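Cytolethal distending toxin subunit B (Escherichia coli, PDB 2F1N) nicks DNA as the endonuclease subunit of a tripartite toxin, very probably causing the DNA damage that arrests intoxicated cells in G2/M. Local coordinates at residues A[78-83]-A[93-98]; A[152-157]-A[186-191]; A[214-219]-A[253-258]. One frame throughout, in Å; residues are numbered along the deposited sequence.

Overall arrangement
The three contacts sample a DNase I-like fold, in which two mixed sheets pack together with helices outside. Contact 1 is a hairpin far out in the eight-stranded sheet; contact 2 joins two loops that follow neighbouring strands of the six-stranded sheet; contact 3 ties a loop of that second sheet to the chain entering the last strand of the first. The centres of contacts 2 and 3 lie about 15 Å apart, and the contacts themselves touch, through a long, weak ion pair between Glu189 and Arg219. Contact 1 is remote, its centre about 28 Å from that of contact 2 and 25 Å from that of contact 3. His254 of contact 3 packs on Asp185, next to Phe186 of contact 2, at the probable nuclease centre.

Contact 1: residues A[78-83]-A[93-98]; sequences RELIWN and VYIYFS
Glu79 sends CG anti to the backbone N (chi1 176°) and continues as an extended chain, while Tyr96 holds CG beside its backbone N, anti to the carbonyl carbon (chi1 -63°); the two side chains run alongside each other in the same direction. They face each other as a non-hydrogen-bonded antiparallel pair of the hairpin formed by strands 78-83 and 92-98. At the far end Tyr96 OH donates to Glu79 OE2 over 2.7 Å, meeting the carboxylate on its anti side, and Glu79 CG lies 3.4 Å from Tyr96 CE1. Glu79 OE2 lies at the edge of the Tyr96 ring, near its plane, with the carboxylate turned 66° from the ring. On the same face Ile81 runs beside Tyr94, with Ile81 CG1 only 3.3 Å from Tyr94 CE2.

The other face is largely apolar. Trp82 CE3 meets Val93 CG2 at 3.6 Å and Ile95 CD1 at 3.7 Å, and Leu80 CD1 sits 4.1 Å from Ile95 CB; helix 31-42 covers this side through Trp34 and Ile42. At its margin the guanidinium of Arg78, paired with Asp65, lies over Leu80 CD2. Backbone pairing is regular, with reciprocal bonds at Arg78-Phe97, Leu80-Ile95 and Trp82-Val93; Leu80 N to Ile95 O spans 2.8 Å.

Arg68 forms a salt bridge with Glu79 OE2, Thr66 bonds to OE1, and Ala117 N donates to Tyr96 OH. The buried carboxylate thus has partners on both oxygens, which probably favours its ionised form and fixes the tyrosine hydroxyl as a donor toward it.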
loop_
_atom_site.group_PDB
_atom_site.type_symbol
_atom_site.label_atom_id
_atom_site.label_comp_id
_atom_site.label_asym_id
_atom_site.label_seq_id
_atom_site.Cartn_x
_atom_site.Cartn_y
_atom_site.Cartn_z
ATOM N N ARG A 78 -4.868 -1.486 -13.764
ATOM C CA ARG A 78 -4.103 -2.173 -14.810
ATOM C C ARG A 78 -2.928 -2.874 -14.193
ATOM O O ARG A 78 -2.300 -2.345 -13.281
ATOM C CB ARG A 78 -3.507 -1.166 -15.875
ATOM C CG ARG A 78 -4.506 -0.459 -16.764
ATOM C CD ARG A 78 -3.909 0.853 -17.333
ATOM N NE ARG A 78 -3.236 0.541 -18.575
ATOM C CZ ARG A 78 -2.300 1.291 -19.159
ATOM N NH1 ARG A 78 -1.866 2.401 -18.586
ATOM N NH2 ARG A 78 -1.801 0.908 -20.332
ATOM N N GLU A 79 -2.584 -4.054 -14.720
ATOM C CA GLU A 79 -1.337 -4.729 -14.351
ATOM C C GLU A 79 -0.302 -4.410 -15.408
ATOM O O GLU A 79 -0.566 -4.599 -16.595
ATOM C CB GLU A 79 -1.546 -6.249 -14.350
ATOM C CG GLU A 79 -0.274 -7.041 -14.077
ATOM C CD GLU A 79 -0.583 -8.518 -14.130
ATOM O OE1 GLU A 79 -0.782 -9.089 -15.237
ATOM O OE2 GLU A 79 -0.709 -9.096 -13.035
ATOM N N LEU A 80 0.879 -3.944 -14.971
ATOM C CA LEU A 80 1.998 -3.665 -15.867
ATOM C C LEU A 80 3.234 -4.475 -15.482
ATOM O O LEU A 80 3.454 -4.738 -14.297
ATOM C CB LEU A 80 2.342 -2.146 -15.870
ATOM C CG LEU A 80 1.183 -1.161 -15.601
ATOM C CD1 LEU A 80 1.735 0.220 -15.141
ATOM C CD2 LEU A 80 0.327 -0.992 -16.848
ATOM N N ILE A 81 4.025 -4.900 -16.473
ATOM C CA ILE A 81 5.302 -5.477 -16.169
ATOM C C ILE A 81 6.377 -4.441 -16.412
ATOM O O ILE A 81 6.379 -3.744 -17.438
ATOM C CB ILE A 81 5.550 -6.818 -16.964
ATOM C CG1 ILE A 81 4.706 -7.907 -16.319
ATOM C CG2 ILE A 81 7.024 -7.307 -16.836
ATOM C CD1 ILE A 81 4.626 -9.266 -17.095
ATOM N N TRP A 82 7.306 -4.363 -15.462
ATOM C CA TRP A 82 8.365 -3.347 -15.517
ATOM C C TRP A 82 9.683 -4.083 -15.488
ATOM O O TRP A 82 10.094 -4.675 -14.469
ATOM C CB TRP A 82 8.213 -2.356 -14.343
ATOM C CG TRP A 82 9.159 -1.172 -14.322
ATOM C CD1 TRP A 82 9.876 -0.630 -15.379
ATOM C CD2 TRP A 82 9.465 -0.377 -13.173
ATOM N NE1 TRP A 82 10.597 0.463 -14.935
ATOM C CE2 TRP A 82 10.348 0.649 -13.591
ATOM C CE3 TRP A 82 9.045 -0.409 -11.829
ATOM C CZ2 TRP A 82 10.860 1.613 -12.696
ATOM C CZ3 TRP A 82 9.531 0.588 -10.930
ATOM C CH2 TRP A 82 10.421 1.581 -11.393
ATOM N N ASN A 83 10.358 -4.068 -16.650
ATOM C CA ASN A 83 11.633 -4.793 -16.780
ATOM C C ASN A 83 12.726 -3.907 -16.224
ATOM O O ASN A 83 12.865 -2.775 -16.670
ATOM C CB ASN A 83 11.916 -5.139 -18.256
ATOM C CG ASN A 83 13.087 -6.130 -18.427
ATOM O OD1 ASN A 83 13.986 -6.194 -17.606
ATOM N ND2 ASN A 83 13.065 -6.893 -19.514
ATOM N N VAL A 93 9.494 -6.445 -12.247
ATOM C CA VAL A 93 8.501 -6.339 -11.180
ATOM C C VAL A 93 7.135 -6.097 -11.821
ATOM O O VAL A 93 7.059 -5.666 -12.989
ATOM C CB VAL A 93 8.834 -5.221 -10.143
ATOM C CG1 VAL A 93 10.110 -5.570 -9.283
ATOM C CG2 VAL A 93 8.895 -3.829 -10.807
ATOM N N TYR A 94 6.085 -6.330 -11.052
ATOM C CA TYR A 94 4.710 -6.109 -11.491
ATOM C C TYR A 94 4.163 -4.853 -10.833
ATOM O O TYR A 94 4.357 -4.623 -9.646
ATOM C CB TYR A 94 3.819 -7.329 -11.099
ATOM C CG TYR A 94 4.077 -8.520 -11.986
ATOM C CD1 TYR A 94 5.128 -9.379 -11.717
ATOM C CD2 TYR A 94 3.255 -8.753 -13.083
ATOM C CE1 TYR A 94 5.389 -10.490 -12.568
ATOM C CE2 TYR A 94 3.466 -9.827 -13.904
ATOM C CZ TYR A 94 4.528 -10.711 -13.623
ATOM O OH TYR A 94 4.747 -11.797 -14.439
ATOM N N ILE A 95 3.489 -3.988 -11.616
ATOM C CA ILE A 95 2.856 -2.799 -11.041
ATOM C C ILE A 95 1.364 -2.902 -11.196
ATOM O O ILE A 95 0.870 -3.220 -12.291
ATOM C CB ILE A 95 3.349 -1.498 -11.794
ATOM C CG1 ILE A 95 4.884 -1.349 -11.699
ATOM C CG2 ILE A 95 2.658 -0.262 -11.159
ATOM C CD1 ILE A 95 5.390 -0.098 -12.523
ATOM N N TYR A 96 0.612 -2.621 -10.137
ATOM C CA TYR A 96 -0.862 -2.598 -10.258
ATOM C C TYR A 96 -1.205 -1.150 -10.049
ATOM O O TYR A 96 -0.919 -0.544 -8.980
ATOM C CB TYR A 96 -1.499 -3.524 -9.171
ATOM C CG TYR A 96 -1.036 -4.907 -9.467
ATOM C CD1 TYR A 96 -1.725 -5.694 -10.412
ATOM C CD2 TYR A 96 0.188 -5.384 -8.953
ATOM C CE1 TYR A 96 -1.257 -6.971 -10.780
ATOM C CE2 TYR A 96 0.682 -6.636 -9.344
ATOM C CZ TYR A 96 -0.047 -7.420 -10.247
ATOM O OH TYR A 96 0.456 -8.651 -10.663
ATOM N N PHE A 97 -1.757 -0.553 -11.098
ATOM C CA PHE A 97 -1.883 0.912 -11.121
ATOM C C PHE A 97 -3.321 1.331 -11.286
ATOM O O PHE A 97 -3.989 0.833 -12.197
ATOM C CB PHE A 97 -0.999 1.491 -12.245
ATOM C CG PHE A 97 -0.657 2.948 -12.037
ATOM C CD1 PHE A 97 -1.545 3.917 -12.368
ATOM C CD2 PHE A 97 0.586 3.314 -11.469
ATOM C CE1 PHE A 97 -1.260 5.269 -12.150
ATOM C CE2 PHE A 97 0.886 4.694 -11.248
ATOM C CZ PHE A 97 -0.060 5.638 -11.583
ATOM N N SER A 98 -3.778 2.286 -10.469
ATOM C CA SER A 98 -5.140 2.810 -10.631
ATOM C C SER A 98 -5.080 4.299 -10.876
ATOM O O SER A 98 -4.715 5.033 -9.972
ATOM C CB SER A 98 -6.006 2.600 -9.396
ATOM O OG SER A 98 -6.147 1.223 -9.176
#

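Contact 2: residues A[152-157]-A[186-191]; sequences RNNDAP and FNREPA
Arg188 and Asn154 make the tight centre of this contact. The arginine chain bends at its third torsion (chi3 73°) and brings its guanidinium side-on to the asparagine, so that NE and NH2 both donate to Asn154 OD1, at 2.8 and 3.0 Å. Ala156 N also donates to Asn154 OD1, at 3.1 Å, and closes an Asx turn just where helix 156-168 begins. Ala156 N, and less steeply Arg188 NE, lie above the amide plane, while OD1 itself stays close to the guanidinium plane. Amide and guanidinium planes are turned only 26° from each other. Pro157 closes one face of the cation: its CD atom lies over the centre of the group, 3.5 Å from Arg188 CZ.

The amide nitrogen is used as well. Asn154 ND2 donates to Phe186 O at 3.0 Å with an N-H...O angle of 160°, and a second bond leads to Ile149 O. Next to this group Ala156 CB meets the edge of the Phe186 ring, 4.1 Å from CD1, while that ring also stacks with Tyr223.

Packing thins toward the surface. Asn153 is exposed, its CB points away, and its nearest contact is backbone, its C atom 3.7 Å from Arg188 NH2. Glu189, Pro190 and Ala191, which with Arg188 belong to the nuclear localization signal, turn off without touching residues 152-157.

NH1 of Arg188 is paired with the charge of Asp192 while NE and NH2 are held by the neutral Asn154 OD1, so the guanidinium is fixed along that edge and at NH1, and its charge is probably largely offset. Arg188 is buried, so this basic group of the signal is occupied inside the fold, where it joins the loops after strands 141-147 and 179-183.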
loop_
_atom_site.group_PDB
_atom_site.type_symbol
_atom_site.label_atom_id
_atom_site.label_comp_id
_atom_site.label_asym_id
_atom_site.label_seq_id
_atom_site.Cartn_x
_atom_site.Cartn_y
_atom_site.Cartn_z
ATOM N N ARG A 152 -10.521 16.698 8.605
ATOM C CA ARG A 152 -10.855 16.278 9.949
ATOM C C ARG A 152 -11.864 15.162 9.911
ATOM O O ARG A 152 -12.728 15.120 9.033
ATOM C CB ARG A 152 -11.346 17.466 10.785
ATOM C CG ARG A 152 -10.272 18.547 11.008
ATOM C CD ARG A 152 -9.000 18.085 11.672
ATOM N NE ARG A 152 -8.021 19.179 11.738
ATOM C CZ ARG A 152 -7.442 19.615 12.856
ATOM N NH1 ARG A 152 -7.729 19.049 14.026
ATOM N NH2 ARG A 152 -6.578 20.626 12.799
ATOM N N ASN A 153 -11.720 14.257 10.871
ATOM C CA ASN A 153 -12.645 13.141 11.023
ATOM C C ASN A 153 -12.893 12.439 9.654
ATOM O O ASN A 153 -13.992 12.410 9.058
ATOM C CB ASN A 153 -13.886 13.636 11.797
ATOM C CG ASN A 153 -13.530 14.018 13.262
ATOM O OD1 ASN A 153 -13.296 13.131 14.099
ATOM N ND2 ASN A 153 -13.442 15.334 13.564
ATOM N N ASN A 154 -11.788 11.911 9.141
ATOM C CA ASN A 154 -11.763 11.365 7.785
ATOM C C ASN A 154 -12.175 9.899 7.680
ATOM O O ASN A 154 -12.745 9.307 8.632
ATOM C CB ASN A 154 -10.369 11.602 7.188
ATOM C CG ASN A 154 -9.300 10.634 7.739
ATOM O OD1 ASN A 154 -9.570 9.780 8.621
ATOM N ND2 ASN A 154 -8.076 10.763 7.228
ATOM N N ASP A 155 -11.919 9.335 6.505
ATOM C CA ASP A 155 -12.371 7.983 6.178
ATOM C C ASP A 155 -11.435 6.829 6.558
ATOM O O ASP A 155 -11.714 5.644 6.247
ATOM C CB ASP A 155 -12.741 7.935 4.695
ATOM C CG ASP A 155 -11.587 8.329 3.759
ATOM O OD1 ASP A 155 -10.676 9.141 4.148
ATOM O OD2 ASP A 155 -11.554 7.890 2.583
ATOM N N ALA A 156 -10.348 7.143 7.272
ATOM C CA ALA A 156 -9.404 6.061 7.620
ATOM C C ALA A 156 -10.050 4.880 8.351
ATOM O O ALA A 156 -9.815 3.722 7.944
ATOM C CB ALA A 156 -8.163 6.591 8.377
ATOM N N PRO A 157 -10.832 5.086 9.423
ATOM C CA PRO A 157 -11.429 3.916 10.104
ATOM C C PRO A 157 -12.328 3.085 9.165
ATOM O O PRO A 157 -12.291 1.851 9.195
ATOM C CB PRO A 157 -12.261 4.532 11.220
ATOM C CG PRO A 157 -11.580 5.870 11.545
ATOM C CD PRO A 157 -11.161 6.344 10.134
ATOM N N PHE A 186 -2.806 7.355 6.008
ATOM C CA PHE A 186 -4.102 7.364 6.678
ATOM C C PHE A 186 -4.557 8.752 7.084
ATOM O O PHE A 186 -5.706 8.949 7.493
ATOM C CB PHE A 186 -4.059 6.433 7.888
ATOM C CG PHE A 186 -3.942 4.989 7.516
ATOM C CD1 PHE A 186 -5.078 4.275 7.110
ATOM C CD2 PHE A 186 -2.706 4.338 7.547
ATOM C CE1 PHE A 186 -4.959 2.911 6.729
ATOM C CE2 PHE A 186 -2.577 2.966 7.193
ATOM C CZ PHE A 186 -3.714 2.264 6.793
ATOM N N ASN A 187 -3.638 9.720 6.996
ATOM C CA ASN A 187 -3.974 11.138 7.246
ATOM C C ASN A 187 -4.582 11.410 8.624
ATOM O O ASN A 187 -5.286 12.397 8.811
ATOM C CB ASN A 187 -4.866 11.722 6.118
ATOM C CG ASN A 187 -4.066 12.539 5.125
ATOM O OD1 ASN A 187 -3.195 13.349 5.517
ATOM N ND2 ASN A 187 -4.306 12.328 3.850
ATOM N N ARG A 188 -4.236 10.548 9.576
ATOM C CA ARG A 188 -4.464 10.711 11.024
ATOM C C ARG A 188 -3.415 9.859 11.730
ATOM O O ARG A 188 -2.865 8.923 11.125
ATOM C CB ARG A 188 -5.897 10.329 11.416
ATOM C CG ARG A 188 -6.254 8.865 11.177
ATOM C CD ARG A 188 -7.588 8.533 11.909
ATOM N NE ARG A 188 -8.753 9.118 11.269
ATOM C CZ ARG A 188 -9.976 9.167 11.846
ATOM N NH1 ARG A 188 -10.138 8.741 13.109
ATOM N NH2 ARG A 188 -11.030 9.646 11.196
ATOM N N GLU A 189 -3.123 10.185 13.004
ATOM C CA GLU A 189 -2.076 9.520 13.731
ATOM C C GLU A 189 -2.570 8.107 14.126
ATOM O O GLU A 189 -3.747 7.884 14.158
ATOM C CB GLU A 189 -1.689 10.370 14.976
ATOM C CG GLU A 189 -0.207 10.632 15.078
ATOM C CD GLU A 189 0.228 11.877 14.355
ATOM O OE1 GLU A 189 -0.588 12.473 13.636
ATOM O OE2 GLU A 189 1.394 12.280 14.548
ATOM N N PRO A 190 -1.662 7.165 14.348
ATOM C CA PRO A 190 -2.024 5.774 14.668
ATOM C C PRO A 190 -3.045 5.592 15.817
ATOM O O PRO A 190 -4.030 4.872 15.682
ATOM C CB PRO A 190 -0.676 5.172 15.028
ATOM C CG PRO A 190 0.275 5.908 14.211
ATOM C CD PRO A 190 -0.192 7.319 14.256
ATOM N N ALA A 191 -2.802 6.208 16.968
ATOM C CA ALA A 191 -3.776 6.099 18.057
ATOM C C ALA A 191 -5.138 6.691 17.709
ATOM O O ALA A 191 -6.180 6.210 18.203
ATOM C CB ALA A 191 -3.218 6.732 19.365
#

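Contact 3: residues A[214-219]-A[253-258]; sequences TQTSQR and DHFPVG
A single beta bridge between Gln215 and His254 links the loop before strand 222-228 to the Ser-Asp-His segment leading into strand 257-261, the place where DNase I-like nucleases keep a catalytic histidine; His254 is probably its counterpart. Phe255 N donates to Thr214 O at 2.9 Å with an N-H...O angle of 165°. The return bond, Thr216 N to Asp253 O at 3.1 Å, is weak, and a type I turn from Gln215 to Gln218 then carries the loop away.

Gln215 packs its CB and CA against the faces of two rings. Its CB stands over a face of the His254 imidazole, 4.0 Å from the ring centroid and 15° off the normal, a CH-pi contact. Its CA lies over the Phe255 ring, displaced toward the rim, while Phe255 CD2 reaches back to Thr214 C at 3.5 Å. Farther out the glutamine lies beside the imidazole and points the same way; Gln215 OE1 is 3.3 Å from His254 NE2, but the angle is too poor for a hydrogen bond. At the inner end Thr214 CG2 meets Val257 CG2 at 3.7 Å, and Ile241 of strand 237-241 touches both side chains. At the exposed end Thr216 OG1 approaches Asp253 CB to 3.6 Å.

Thr214 holds OG1 between its backbone N and carbonyl carbon (chi1 66°), which directs the hydroxyl to Asp222 OD2. The same carboxylate oxygen bonds to His254 ND1, and Trp21 NE1 bonds to His254 O. Thr214 probably acts as a second-shell residue that positions Asp222, and with Gln215 packed against a ring face the loop probably helps to orient an Asp-His pair like that of DNase I.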
loop_
_atom_site.group_PDB
_atom_site.type_symbol
_atom_site.label_atom_id
_atom_site.label_comp_id
_atom_site.label_asym_id
_atom_site.label_seq_id
_atom_site.Cartn_x
_atom_site.Cartn_y
_atom_site.Cartn_z
ATOM N N THR A 214 6.398 10.931 9.737
ATOM C CA THR A 214 6.505 10.377 8.377
ATOM C C THR A 214 6.323 11.465 7.344
ATOM O O THR A 214 6.352 11.201 6.131
ATOM C CB THR A 214 5.470 9.243 8.090
ATOM O OG1 THR A 214 4.149 9.788 8.112
ATOM C CG2 THR A 214 5.491 8.187 9.140
ATOM N N GLN A 215 6.150 12.684 7.822
ATOM C CA GLN A 215 6.115 13.822 6.942
ATOM C C GLN A 215 6.782 15.024 7.592
ATOM O O GLN A 215 7.230 14.960 8.737
ATOM C CB GLN A 215 4.718 14.122 6.346
ATOM C CG GLN A 215 3.549 14.217 7.309
ATOM C CD GLN A 215 2.520 15.272 6.816
ATOM O OE1 GLN A 215 2.084 15.266 5.644
ATOM N NE2 GLN A 215 2.153 16.161 7.684
ATOM N N THR A 216 6.910 16.093 6.830
ATOM C CA THR A 216 7.793 17.184 7.270
ATOM C C THR A 216 7.142 18.058 8.340
ATOM O O THR A 216 7.742 19.063 8.785
ATOM C CB THR A 216 8.165 18.069 6.068
ATOM O OG1 THR A 216 6.980 18.370 5.348
ATOM C CG2 THR A 216 9.022 17.293 5.057
ATOM N N SER A 217 5.905 17.743 8.711
ATOM C CA SER A 217 5.166 18.572 9.666
ATOM C C SER A 217 5.112 17.863 11.028
ATOM O O SER A 217 4.297 18.202 11.891
ATOM C CB SER A 217 3.772 18.869 9.123
ATOM O OG SER A 217 3.829 19.942 8.178
ATOM N N GLN A 218 5.986 16.877 11.182
ATOM C CA GLN A 218 6.139 16.067 12.401
ATOM C C GLN A 218 4.978 15.121 12.736
ATOM O O GLN A 218 4.890 14.601 13.872
ATOM C CB GLN A 218 6.504 16.953 13.610
ATOM C CG GLN A 218 7.987 17.398 13.599
ATOM C CD GLN A 218 8.953 16.344 13.041
ATOM O OE1 GLN A 218 9.394 16.448 11.872
ATOM N NE2 GLN A 218 9.288 15.337 13.862
ATOM N N ARG A 219 4.096 14.874 11.766
ATOM C CA ARG A 219 2.981 13.958 12.038
ATOM C C ARG A 219 3.354 12.562 11.547
ATOM O O ARG A 219 4.167 12.431 10.621
ATOM C CB ARG A 219 1.691 14.463 11.378
ATOM C CG ARG A 219 1.204 15.808 12.039
ATOM C CD ARG A 219 -0.267 15.795 12.460
ATOM N NE ARG A 219 -1.095 15.886 11.253
ATOM C CZ ARG A 219 -2.277 15.300 11.057
ATOM N NH1 ARG A 219 -2.869 14.555 12.006
ATOM N NH2 ARG A 219 -2.876 15.480 9.884
ATOM N N ASP A 253 7.086 15.406 0.560
ATOM C CA ASP A 253 7.080 15.770 1.970
ATOM C C ASP A 253 6.819 14.546 2.848
ATOM O O ASP A 253 6.882 14.652 4.066
ATOM C CB ASP A 253 6.039 16.849 2.255
ATOM C CG ASP A 253 6.354 18.166 1.548
ATOM O OD1 ASP A 253 7.513 18.418 1.182
ATOM O OD2 ASP A 253 5.484 19.031 1.370
ATOM N N HIS A 254 6.541 13.392 2.219
ATOM C CA HIS A 254 6.395 12.125 2.957
ATOM C C HIS A 254 7.599 11.238 2.781
ATOM O O HIS A 254 8.213 11.175 1.705
ATOM C CB HIS A 254 5.137 11.361 2.470
ATOM C CG HIS A 254 3.855 12.060 2.798
ATOM N ND1 HIS A 254 3.032 11.657 3.823
ATOM C CD2 HIS A 254 3.259 13.147 2.237
ATOM C CE1 HIS A 254 1.971 12.445 3.867
ATOM N NE2 HIS A 254 2.090 13.363 2.917
ATOM N N PHE A 255 7.932 10.512 3.834
ATOM C CA PHE A 255 9.066 9.610 3.799
ATOM C C PHE A 255 8.520 8.208 3.634
ATOM O O PHE A 255 7.440 7.927 4.146
ATOM C CB PHE A 255 9.767 9.665 5.142
ATOM C CG PHE A 255 9.989 11.062 5.674
ATOM C CD1 PHE A 255 10.411 12.101 4.848
ATOM C CD2 PHE A 255 9.767 11.320 7.023
ATOM C CE1 PHE A 255 10.589 13.392 5.355
ATOM C CE2 PHE A 255 9.944 12.614 7.545
ATOM C CZ PHE A 255 10.366 13.639 6.717
ATOM N N PRO A 256 9.251 7.348 2.931
ATOM C CA PRO A 256 8.884 5.932 2.813
ATOM C C PRO A 256 9.010 5.283 4.152
ATOM O O PRO A 256 9.951 5.589 4.953
ATOM C CB PRO A 256 9.953 5.324 1.888
ATOM C CG PRO A 256 10.732 6.456 1.375
ATOM C CD PRO A 256 10.485 7.681 2.195
ATOM N N VAL A 257 8.077 4.366 4.388
ATOM C CA VAL A 257 7.998 3.686 5.691
ATOM C C VAL A 257 8.028 2.222 5.423
ATOM O O VAL A 257 7.199 1.730 4.621
ATOM C CB VAL A 257 6.714 4.086 6.463
ATOM C CG1 VAL A 257 6.563 3.245 7.752
ATOM C CG2 VAL A 257 6.793 5.578 6.856
ATOM N N GLY A 258 8.972 1.505 6.063
ATOM C CA GLY A 258 9.142 0.092 5.811
ATOM C C GLY A 258 8.598 -0.737 6.975
ATOM O O GLY A 258 8.650 -0.300 8.133
#